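Local coordinates for CELL WALL surface anchor family protein (Streptococcus pneumoniae, PDB 2WW8) that serves as a pilus adhesin, probably attaching the bacterium to host cells through an integrin-like, magnesium-binding domain, at residues A[237-242]-A[246-251]; A[259-264]-A[581-586]; A[319-324]-A[331-336]. All blocks are in the same frame, centred on the assembly; numbering follows the deposited sequence.

Interaction 1. Residues A[237-242]-A[246-251]; sequences MSNIRN and RRAERA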
loop_
_atom_site.group_PDB
_atom_site.type_symbol
_atom_site.label_atom_id
_atom_site.label_comp_id
_atom_site.label_asym_id
_atom_site.label_seq_id
_atom_site.Cartn_x
_atom_site.Cartn_y
_atom_site.Cartn_z
ATOM N N MET A 237 6.589 -23.540 -33.455
ATOM C CA MET A 237 6.204 -22.944 -32.152
ATOM C C MET A 237 5.079 -21.918 -32.255
ATOM O O MET A 237 4.566 -21.492 -31.249
ATOM C CB MET A 237 7.414 -22.289 -31.434
ATOM C CG MET A 237 8.574 -23.250 -31.150
ATOM S SD MET A 237 8.136 -24.257 -29.717
ATOM C CE MET A 237 8.292 -23.095 -28.357
ATOM N N SER A 238 4.753 -21.442 -33.453
ATOM C CA SER A 238 3.638 -20.528 -33.668
ATOM C C SER A 238 2.396 -20.854 -32.842
ATOM O O SER A 238 1.940 -22.009 -32.818
ATOM C CB SER A 238 3.270 -20.609 -35.167
ATOM O OG SER A 238 1.984 -20.071 -35.347
ATOM N N ASN A 239 1.808 -19.852 -32.192
ATOM C CA ASN A 239 0.864 -20.087 -31.104
ATOM C C ASN A 239 -0.411 -20.806 -31.613
ATOM O O ASN A 239 -1.037 -21.622 -30.891
ATOM C CB ASN A 239 0.517 -18.731 -30.478
ATOM C CG ASN A 239 1.597 -18.269 -29.502
ATOM O OD1 ASN A 239 2.199 -19.095 -28.830
ATOM N ND2 ASN A 239 1.881 -16.987 -29.453
ATOM N N ILE A 240 -0.799 -20.466 -32.855
ATOM C CA ILE A 240 -2.066 -20.971 -33.388
ATOM C C ILE A 240 -1.773 -22.375 -33.926
ATOM O O ILE A 240 -2.704 -23.154 -34.081
ATOM C CB ILE A 240 -2.710 -20.064 -34.472
ATOM C CG1 ILE A 240 -1.801 -19.914 -35.703
ATOM C CG2 ILE A 240 -3.154 -18.712 -33.870
ATOM C CD1 ILE A 240 -2.621 -19.307 -36.904
ATOM N N ARG A 241 -0.507 -22.751 -34.144
ATOM C CA ARG A 241 -0.286 -24.103 -34.676
ATOM C C ARG A 241 -0.593 -25.189 -33.652
ATOM O O ARG A 241 -0.787 -24.897 -32.457
ATOM C CB ARG A 241 1.073 -24.317 -35.318
ATOM C CG ARG A 241 1.252 -23.568 -36.671
ATOM C CD ARG A 241 2.548 -24.018 -37.448
ATOM N NE ARG A 241 3.365 -22.875 -37.898
ATOM C CZ ARG A 241 3.255 -22.166 -39.022
ATOM N NH1 ARG A 241 2.380 -22.464 -39.954
ATOM N NH2 ARG A 241 4.054 -21.123 -39.210
ATOM N N ASN A 242 -0.589 -26.441 -34.116
ATOM C CA ASN A 242 -0.713 -27.581 -33.203
ATOM C C ASN A 242 -2.030 -27.552 -32.450
ATOM O O ASN A 242 -2.035 -27.815 -31.227
ATOM C CB ASN A 242 0.482 -27.666 -32.238
ATOM C CG ASN A 242 1.792 -27.410 -32.960
ATOM O OD1 ASN A 242 2.178 -28.214 -33.796
ATOM N ND2 ASN A 242 2.471 -26.308 -32.647
ATOM N N ARG A 246 -0.418 -22.807 -28.411
ATOM C CA ARG A 246 0.187 -21.637 -27.780
ATOM C C ARG A 246 1.649 -21.954 -27.376
ATOM O O ARG A 246 2.112 -21.566 -26.293
ATOM C CB ARG A 246 -0.660 -21.132 -26.572
ATOM C CG ARG A 246 -2.196 -21.131 -26.647
ATOM C CD ARG A 246 -2.737 -20.335 -27.818
ATOM N NE ARG A 246 -2.225 -18.978 -27.709
ATOM C CZ ARG A 246 -2.371 -18.034 -28.629
ATOM N NH1 ARG A 246 -3.016 -18.283 -29.766
ATOM N NH2 ARG A 246 -1.863 -16.833 -28.406
ATOM N N ARG A 247 2.374 -22.703 -28.205
ATOM C CA ARG A 247 3.711 -23.120 -27.824
ATOM C C ARG A 247 4.647 -21.955 -27.475
ATOM O O ARG A 247 5.266 -21.963 -26.382
ATOM C CB ARG A 247 4.381 -24.007 -28.868
ATOM C CG ARG A 247 3.708 -25.400 -28.969
ATOM C CD ARG A 247 4.500 -26.296 -29.921
ATOM N NE ARG A 247 3.855 -27.594 -30.053
ATOM C CZ ARG A 247 4.261 -28.511 -30.916
ATOM N NH1 ARG A 247 5.271 -28.260 -31.746
ATOM N NH2 ARG A 247 3.600 -29.653 -30.963
ATOM N N ALA A 248 4.741 -20.971 -28.373
ATOM C CA ALA A 248 5.686 -19.874 -28.191
ATOM C C ALA A 248 5.348 -19.083 -26.927
ATOM O O ALA A 248 6.234 -18.777 -26.091
ATOM C CB ALA A 248 5.772 -19.021 -29.426
ATOM N N GLU A 249 4.076 -18.753 -26.775
ATOM C CA GLU A 249 3.748 -17.905 -25.657
ATOM C C GLU A 249 3.966 -18.619 -24.330
ATOM O O GLU A 249 4.419 -18.016 -23.349
ATOM C CB GLU A 249 2.392 -17.198 -25.768
ATOM C CG GLU A 249 1.226 -17.955 -25.340
ATOM C CD GLU A 249 -0.116 -17.286 -25.583
ATOM O OE1 GLU A 249 -0.234 -16.201 -26.191
ATOM O OE2 GLU A 249 -1.096 -17.916 -25.169
ATOM N N ARG A 250 3.622 -19.893 -24.260
ATOM C CA ARG A 250 3.783 -20.595 -23.018
ATOM C C ARG A 250 5.248 -20.886 -22.698
ATOM O O ARG A 250 5.618 -20.872 -21.531
ATOM C CB ARG A 250 2.876 -21.835 -22.917
ATOM C CG ARG A 250 1.381 -21.458 -22.918
ATOM C CD ARG A 250 0.500 -22.675 -22.969
ATOM N NE ARG A 250 -0.876 -22.234 -22.935
ATOM C CZ ARG A 250 -1.959 -22.980 -23.185
ATOM N NH1 ARG A 250 -1.892 -24.283 -23.464
ATOM N NH2 ARG A 250 -3.156 -22.415 -23.094
ATOM N N ALA A 251 6.056 -21.225 -23.691
ATOM C CA ALA A 251 7.493 -21.473 -23.468
ATOM C C ALA A 251 8.121 -20.159 -23.083
ATOM O O ALA A 251 9.020 -20.228 -22.265
ATOM C CB ALA A 251 8.177 -21.994 -24.720
HETATM O O HOH W 1 1.528 -23.856 -30.961
#
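Asn239 and Arg246 meet where helix 247-263 begins in the von Willebrand A-like fold, just past the DxSxS motif whose Ser234 and Ser236 hold the magnesium. The Asn239 amide and Arg246 guanidinium stack with planes 22° apart, and CB of Asn239 sits over the guanidinium centre, 3.5 Å from Arg246 CZ. With CG beside its backbone N (chi1 -81°), Asn239 presents OD1 to the first helical turn, where a lone pair accepts N-H of Glu249 at 2.8 Å. The bent Arg246 chain grips both Glu249 oxygens, NE to OE2 at 3.0 Å and NH2 to OE1 at 2.8 Å, in the guanidinium plane but from above the carboxylate plane, holding the guanidinium in its stack. A second, flatter stack (11°) sets the Asn242 amide over Arg247; ND2 and NE, both donors, do not bond. Both residues have other partners: Asn242 ND2 reaches Ser236 O, and Arg247 NH1 forms a salt bridge with Asp387, a magnesium ligand. Met237 crosses Arg247 at about a right angle and rests CE 3.8 Å from Ala251 CB, while its O accepts N-H of Ala248. Between the segments, one water accepts from Asn242 ND2 and from Arg247 N, each at 3.1 Å.

Interaction 2. Residues A[259-264]-A[581-586]; sequences IDKITS and RYFHTI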
loop_
_atom_site.group_PDB
_atom_site.type_symbol
_atom_site.label_atom_id
_atom_site.label_comp_id
_atom_site.label_asym_id
_atom_site.label_seq_id
_atom_site.Cartn_x
_atom_site.Cartn_y
_atom_site.Cartn_z
ATOM N N ILE A 259 13.772 -17.464 -15.325
ATOM C CA ILE A 259 14.720 -16.378 -15.136
ATOM C C ILE A 259 14.468 -15.734 -13.757
ATOM O O ILE A 259 15.430 -15.548 -12.998
ATOM C CB ILE A 259 14.600 -15.349 -16.269
ATOM C CG1 ILE A 259 15.100 -16.020 -17.558
ATOM C CG2 ILE A 259 15.388 -14.100 -15.935
ATOM C CD1 ILE A 259 14.768 -15.200 -18.805
ATOM N N ASP A 260 13.217 -15.394 -13.431
ATOM C CA ASP A 260 12.920 -14.805 -12.106
ATOM C C ASP A 260 13.401 -15.709 -10.974
ATOM O O ASP A 260 13.880 -15.189 -9.976
ATOM C CB ASP A 260 11.435 -14.523 -11.806
ATOM C CG ASP A 260 10.825 -13.423 -12.670
ATOM O OD1 ASP A 260 11.563 -12.537 -13.139
ATOM O OD2 ASP A 260 9.587 -13.431 -12.926
ATOM N N LYS A 261 13.205 -17.017 -11.055
ATOM C CA LYS A 261 13.616 -17.914 -9.978
ATOM C C LYS A 261 15.146 -17.987 -9.907
ATOM O O LYS A 261 15.708 -17.884 -8.823
ATOM C CB LYS A 261 13.094 -19.334 -10.224
ATOM C CG LYS A 261 11.593 -19.450 -10.016
ATOM C CD LYS A 261 11.181 -20.881 -10.357
ATOM C CE LYS A 261 9.807 -20.903 -11.047
ATOM N NZ LYS A 261 8.881 -20.575 -9.986
ATOM N N ILE A 262 15.818 -18.142 -11.056
ATOM C CA ILE A 262 17.292 -18.179 -11.052
ATOM C C ILE A 262 17.902 -16.898 -10.484
ATOM O O ILE A 262 18.836 -16.968 -9.677
ATOM C CB ILE A 262 17.833 -18.428 -12.446
ATOM C CG1 ILE A 262 17.546 -19.880 -12.857
ATOM C CG2 ILE A 262 19.365 -18.152 -12.508
ATOM C CD1 ILE A 262 17.573 -20.027 -14.408
ATOM N N THR A 263 17.321 -15.743 -10.829
ATOM C CA THR A 263 17.997 -14.497 -10.530
ATOM C C THR A 263 17.477 -13.891 -9.233
ATOM O O THR A 263 17.904 -12.833 -8.837
ATOM C CB THR A 263 17.832 -13.490 -11.668
ATOM O OG1 THR A 263 16.443 -13.148 -11.845
ATOM C CG2 THR A 263 18.464 -13.989 -12.963
ATOM N N SER A 264 16.562 -14.562 -8.544
ATOM C CA SER A 264 16.160 -14.108 -7.217
ATOM C C SER A 264 17.357 -14.206 -6.257
ATOM O O SER A 264 17.425 -13.457 -5.297
ATOM C CB SER A 264 14.934 -14.893 -6.693
ATOM O OG SER A 264 15.317 -16.260 -6.543
ATOM N N ARG A 581 10.790 -28.364 -11.898
ATOM C CA ARG A 581 11.233 -29.658 -11.411
ATOM C C ARG A 581 12.747 -29.837 -11.622
ATOM O O ARG A 581 13.463 -30.247 -10.703
ATOM C CB ARG A 581 10.455 -30.773 -12.160
ATOM C CG ARG A 581 10.585 -32.142 -11.483
ATOM C CD ARG A 581 9.733 -33.223 -12.148
ATOM N NE ARG A 581 10.221 -33.610 -13.491
ATOM C CZ ARG A 581 11.230 -34.451 -13.755
ATOM N NH1 ARG A 581 11.905 -35.047 -12.793
ATOM N NH2 ARG A 581 11.558 -34.748 -14.990
ATOM N N TYR A 582 13.261 -29.510 -12.796
ATOM C CA TYR A 582 14.705 -29.696 -13.057
ATOM C C TYR A 582 15.487 -28.644 -12.230
ATOM O O TYR A 582 16.544 -28.964 -11.643
ATOM C CB TYR A 582 15.032 -29.604 -14.564
ATOM C CG TYR A 582 14.716 -30.845 -15.362
ATOM C CD1 TYR A 582 15.061 -32.094 -14.884
ATOM C CD2 TYR A 582 14.112 -30.765 -16.623
ATOM C CE1 TYR A 582 14.790 -33.240 -15.569
ATOM C CE2 TYR A 582 13.889 -31.928 -17.350
ATOM C CZ TYR A 582 14.206 -33.139 -16.821
ATOM O OH TYR A 582 13.981 -34.289 -17.514
ATOM N N PHE A 583 14.944 -27.423 -12.133
ATOM C CA PHE A 583 15.537 -26.423 -11.262
ATOM C C PHE A 583 15.743 -26.998 -9.831
ATOM O O PHE A 583 16.785 -26.811 -9.200
ATOM C CB PHE A 583 14.696 -25.144 -11.310
ATOM C CG PHE A 583 15.300 -23.960 -10.551
ATOM C CD1 PHE A 583 16.624 -23.592 -10.780
ATOM C CD2 PHE A 583 14.576 -23.237 -9.630
ATOM C CE1 PHE A 583 17.204 -22.505 -10.114
ATOM C CE2 PHE A 583 15.177 -22.165 -8.901
ATOM C CZ PHE A 583 16.483 -21.788 -9.176
ATOM N N HIS A 584 14.702 -27.658 -9.313
ATOM C CA HIS A 584 14.719 -28.219 -7.992
ATOM C C HIS A 584 15.640 -29.453 -7.911
ATOM O O HIS A 584 15.811 -29.988 -6.837
ATOM C CB HIS A 584 13.305 -28.522 -7.455
ATOM C CG HIS A 584 12.538 -27.311 -7.030
ATOM N ND1 HIS A 584 11.937 -26.452 -7.925
ATOM C CD2 HIS A 584 12.253 -26.819 -5.800
ATOM C CE1 HIS A 584 11.326 -25.476 -7.274
ATOM N NE2 HIS A 584 11.512 -25.676 -5.984
ATOM N N THR A 585 16.282 -29.914 -8.978
ATOM C CA THR A 585 17.233 -30.983 -8.697
ATOM C C THR A 585 18.576 -30.351 -8.311
ATOM O O THR A 585 19.475 -31.051 -7.886
ATOM C CB THR A 585 17.439 -31.955 -9.888
ATOM O OG1 THR A 585 18.087 -31.244 -10.955
ATOM C CG2 THR A 585 16.118 -32.572 -10.366
ATOM N N ILE A 586 18.748 -29.050 -8.510
ATOM C CA ILE A 586 20.028 -28.425 -8.213
ATOM C C ILE A 586 19.907 -27.372 -7.120
ATOM O O ILE A 586 20.937 -26.917 -6.619
ATOM C CB ILE A 586 20.737 -27.859 -9.468
ATOM C CG1 ILE A 586 19.911 -26.791 -10.158
ATOM C CG2 ILE A 586 21.025 -29.048 -10.403
ATOM C CD1 ILE A 586 20.504 -26.357 -11.473
#
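Phe583 carries this contact from one side and Lys261 with Ile262 from the other, joining the ends of helices 247-263 and 575-583 in the von Willebrand A-like domain. The apolar part is a single ring set against one turn of helix. Phe583 holds CG anti to its N (chi1 -174°), which sends the ring out from its helix toward the neighbouring one. There CE1 lies 3.8 Å from CG1 of Ile262, and CE2 lies 3.8 Å from CB of Lys261, so the far end of the ring spans two consecutive residues. Between them CZ approaches the backbone, 4.0 Å from O of Lys261. Both side chains come to the ring at a slant.

Aromatic and sheet contacts extend this seam. Tyr216 meets Phe583 edge-to-face, while Phe583 on Leu225 and Ile262 on Val227 bring both helices down on strand 225-232, within the central parallel sheet.

Hydrogen bonds do not cross the contact; they lie near the C-terminal ends of the two helices. Thr263 N and OG1 share O of Ile259, and OG of Ser264 donates to O of Lys261 at 2.8 Å. In 581-586, O of Tyr582 likewise accepts from both N and OG1 of Thr585, the hydroxyl meeting a carbonyl lone pair at 2.8 Å.

Interaction 3. Residues A[319-324]-A[331-336]; sequences YSYLKL and IVELKN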
loop_
_atom_site.group_PDB
_atom_site.type_symbol
_atom_site.label_atom_id
_atom_site.label_comp_id
_atom_site.label_asym_id
_atom_site.label_seq_id
_atom_site.Cartn_x
_atom_site.Cartn_y
_atom_site.Cartn_z
ATOM N N TYR A 319 16.121 -11.943 -30.427
ATOM C CA TYR A 319 15.512 -12.543 -29.240
ATOM C C TYR A 319 16.597 -13.127 -28.349
ATOM O O TYR A 319 16.303 -14.032 -27.580
ATOM C CB TYR A 319 14.584 -13.664 -29.737
ATOM C CG TYR A 319 13.303 -13.158 -30.440
ATOM C CD1 TYR A 319 12.640 -11.990 -30.002
ATOM C CD2 TYR A 319 12.750 -13.860 -31.516
ATOM C CE1 TYR A 319 11.428 -11.536 -30.639
ATOM C CE2 TYR A 319 11.534 -13.438 -32.149
ATOM C CZ TYR A 319 10.897 -12.287 -31.683
ATOM O OH TYR A 319 9.746 -11.871 -32.321
ATOM N N SER A 320 17.854 -12.691 -28.490
ATOM C CA SER A 320 18.893 -13.320 -27.664
ATOM C C SER A 320 19.482 -12.316 -26.667
ATOM O O SER A 320 19.318 -11.097 -26.812
ATOM C CB SER A 320 19.959 -13.993 -28.523
ATOM O OG SER A 320 19.331 -15.057 -29.203
ATOM N N TYR A 321 20.080 -12.836 -25.587
ATOM C CA TYR A 321 20.843 -11.988 -24.711
ATOM C C TYR A 321 22.126 -12.719 -24.392
ATOM O O TYR A 321 22.203 -13.533 -23.449
ATOM C CB TYR A 321 20.004 -11.607 -23.487
ATOM C CG TYR A 321 20.652 -10.445 -22.782
ATOM C CD1 TYR A 321 21.729 -10.655 -21.898
ATOM C CD2 TYR A 321 20.207 -9.142 -22.992
ATOM C CE1 TYR A 321 22.334 -9.608 -21.226
ATOM C CE2 TYR A 321 20.811 -8.058 -22.333
ATOM C CZ TYR A 321 21.861 -8.327 -21.477
ATOM O OH TYR A 321 22.465 -7.272 -20.868
ATOM N N LEU A 322 23.137 -12.449 -25.212
ATOM C CA LEU A 322 24.254 -13.387 -25.341
ATOM C C LEU A 322 25.360 -13.102 -24.308
ATOM O O LEU A 322 26.524 -13.398 -24.579
ATOM C CB LEU A 322 24.890 -13.294 -26.728
ATOM C CG LEU A 322 23.932 -13.768 -27.812
ATOM C CD1 LEU A 322 24.417 -13.508 -29.261
ATOM C CD2 LEU A 322 23.396 -15.176 -27.589
ATOM N N LYS A 323 24.996 -12.516 -23.168
ATOM C CA LYS A 323 25.914 -12.187 -22.085
ATOM C C LYS A 323 25.337 -12.669 -20.734
ATOM O O LYS A 323 24.155 -12.363 -20.379
ATOM C CB LYS A 323 26.105 -10.682 -22.110
ATOM C CG LYS A 323 27.288 -10.165 -21.305
ATOM C CD LYS A 323 27.260 -8.636 -21.144
ATOM C CE LYS A 323 26.667 -8.221 -19.806
ATOM N NZ LYS A 323 26.199 -6.810 -19.868
ATOM N N LEU A 324 26.124 -13.498 -20.022
ATOM C CA LEU A 324 25.788 -13.940 -18.650
ATOM C C LEU A 324 25.713 -12.684 -17.802
ATOM O O LEU A 324 26.664 -11.878 -17.805
ATOM C CB LEU A 324 26.894 -14.836 -18.071
ATOM C CG LEU A 324 26.787 -16.284 -18.556
ATOM C CD1 LEU A 324 27.990 -17.016 -17.994
ATOM C CD2 LEU A 324 25.466 -16.870 -18.117
ATOM N N ILE A 331 18.664 -7.850 -16.648
ATOM C CA ILE A 331 17.709 -8.962 -16.534
ATOM C C ILE A 331 16.340 -8.548 -17.074
ATOM O O ILE A 331 15.709 -9.325 -17.799
ATOM C CB ILE A 331 17.579 -9.468 -15.082
ATOM C CG1 ILE A 331 18.894 -10.192 -14.670
ATOM C CG2 ILE A 331 16.349 -10.389 -14.971
ATOM C CD1 ILE A 331 19.109 -10.238 -13.215
ATOM N N VAL A 332 15.900 -7.330 -16.738
ATOM C CA VAL A 332 14.674 -6.766 -17.311
ATOM C C VAL A 332 14.698 -6.761 -18.859
ATOM O O VAL A 332 13.719 -7.063 -19.524
ATOM C CB VAL A 332 14.332 -5.359 -16.769
ATOM C CG1 VAL A 332 13.161 -4.675 -17.594
ATOM C CG2 VAL A 332 13.983 -5.445 -15.277
ATOM N N GLU A 333 15.852 -6.396 -19.402
ATOM C CA GLU A 333 16.024 -6.271 -20.823
ATOM C C GLU A 333 16.023 -7.665 -21.434
ATOM O O GLU A 333 15.339 -7.904 -22.420
ATOM C CB GLU A 333 17.317 -5.491 -21.052
ATOM C CG GLU A 333 17.544 -5.180 -22.513
ATOM C CD GLU A 333 18.884 -4.480 -22.763
ATOM O OE1 GLU A 333 19.558 -4.023 -21.797
ATOM O OE2 GLU A 333 19.248 -4.451 -23.964
ATOM N N LEU A 334 16.724 -8.606 -20.801
ATOM C CA LEU A 334 16.763 -9.987 -21.264
ATOM C C LEU A 334 15.357 -10.621 -21.294
ATOM O O LEU A 334 14.954 -11.253 -22.284
ATOM C CB LEU A 334 17.805 -10.753 -20.448
ATOM C CG LEU A 334 18.030 -12.264 -20.591
ATOM C CD1 LEU A 334 19.290 -12.746 -19.819
ATOM C CD2 LEU A 334 16.798 -13.041 -20.097
ATOM N N LYS A 335 14.596 -10.470 -20.212
ATOM C CA LYS A 335 13.245 -11.037 -20.198
ATOM C C LYS A 335 12.387 -10.375 -21.282
ATOM O O LYS A 335 11.547 -11.050 -21.823
ATOM C CB LYS A 335 12.553 -10.795 -18.842
ATOM C CG LYS A 335 13.065 -11.716 -17.694
ATOM C CD LYS A 335 12.524 -11.209 -16.405
ATOM C CE LYS A 335 11.116 -11.531 -16.231
ATOM N NZ LYS A 335 10.677 -10.843 -14.975
ATOM N N ASN A 336 12.525 -9.081 -21.592
ATOM C CA ASN A 336 11.799 -8.465 -22.727
ATOM C C ASN A 336 12.217 -8.956 -24.112
ATOM O O ASN A 336 11.544 -8.664 -25.114
ATOM C CB ASN A 336 11.958 -6.942 -22.746
ATOM C CG ASN A 336 11.151 -6.253 -21.640
ATOM O OD1 ASN A 336 10.125 -6.777 -21.204
ATOM N ND2 ASN A 336 11.610 -5.097 -21.169
#
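The short strand 321-322 passes close beside helix 328-337, with the CA atoms of Tyr321 and Leu334 5.7 Å apart and no hydrogen bond joining the two segments. What joins them is the side chain of Tyr321, whose CA–CB bond is directed at the helix. Leu334 lies over a face of the ring and crosses it at about a right angle. Its CB stands 4.1 Å from the centroid of the Tyr321 ring and 27° off the normal, a CH-pi contact. The atoms beyond it lie against the root of the ring: CG of Leu334 is 3.6 Å from CB of Tyr321, and CD1 of Leu334 is 3.8 Å from CD1 of Tyr321. Leu334 has CG anti to the backbone N (chi1 175°), which lays CB and CG across that root and brings the methyl CD1 beside the ring. Glu333 comes to a different part: its carboxylate carbon CD lies at the ring edge, 4.1 Å from CE2 of Tyr321, and the carboxylate plane stands almost upright to the ring, 82° away.

Around this pair, Leu334 also packs on Val270 and on Ile259 of helix 247-263, and the Tyr321 backbone is hydrogen-bonded to Leu272 of strand 269-275, one of the two outermost strands of the parallel sheet. Nearby polar ties join Lys323 to Asp330 and Ser320 O to Lys337. Shape fit and burial thus hold Tyr321 against Leu334, and the carboxylate at the ring edge is consistent with a weak favourable electrostatic contact with ring C-H groups.

The three contacts share one von Willebrand A-like domain, built on the parallel sheet that includes strands 225-232 and 269-275. Helix 247-263 runs between the first two: its start belongs to interaction 1, beside the magnesium site, and its end to interaction 2, with centres about 23 Å apart. Interaction 3 follows interaction 1 along the chain and falls between the two segments of interaction 2, which are more than 300 residues apart. Centres of interactions 2 and 3 are about 17 Å apart, yet they touch: Asp260 OD1 and Lys335 NZ form a 2.7 Å salt bridge, and Ile259 packs on Leu334. Helix 247-263 thereby connects the metal-binding end with helices 328-337 and 575-583.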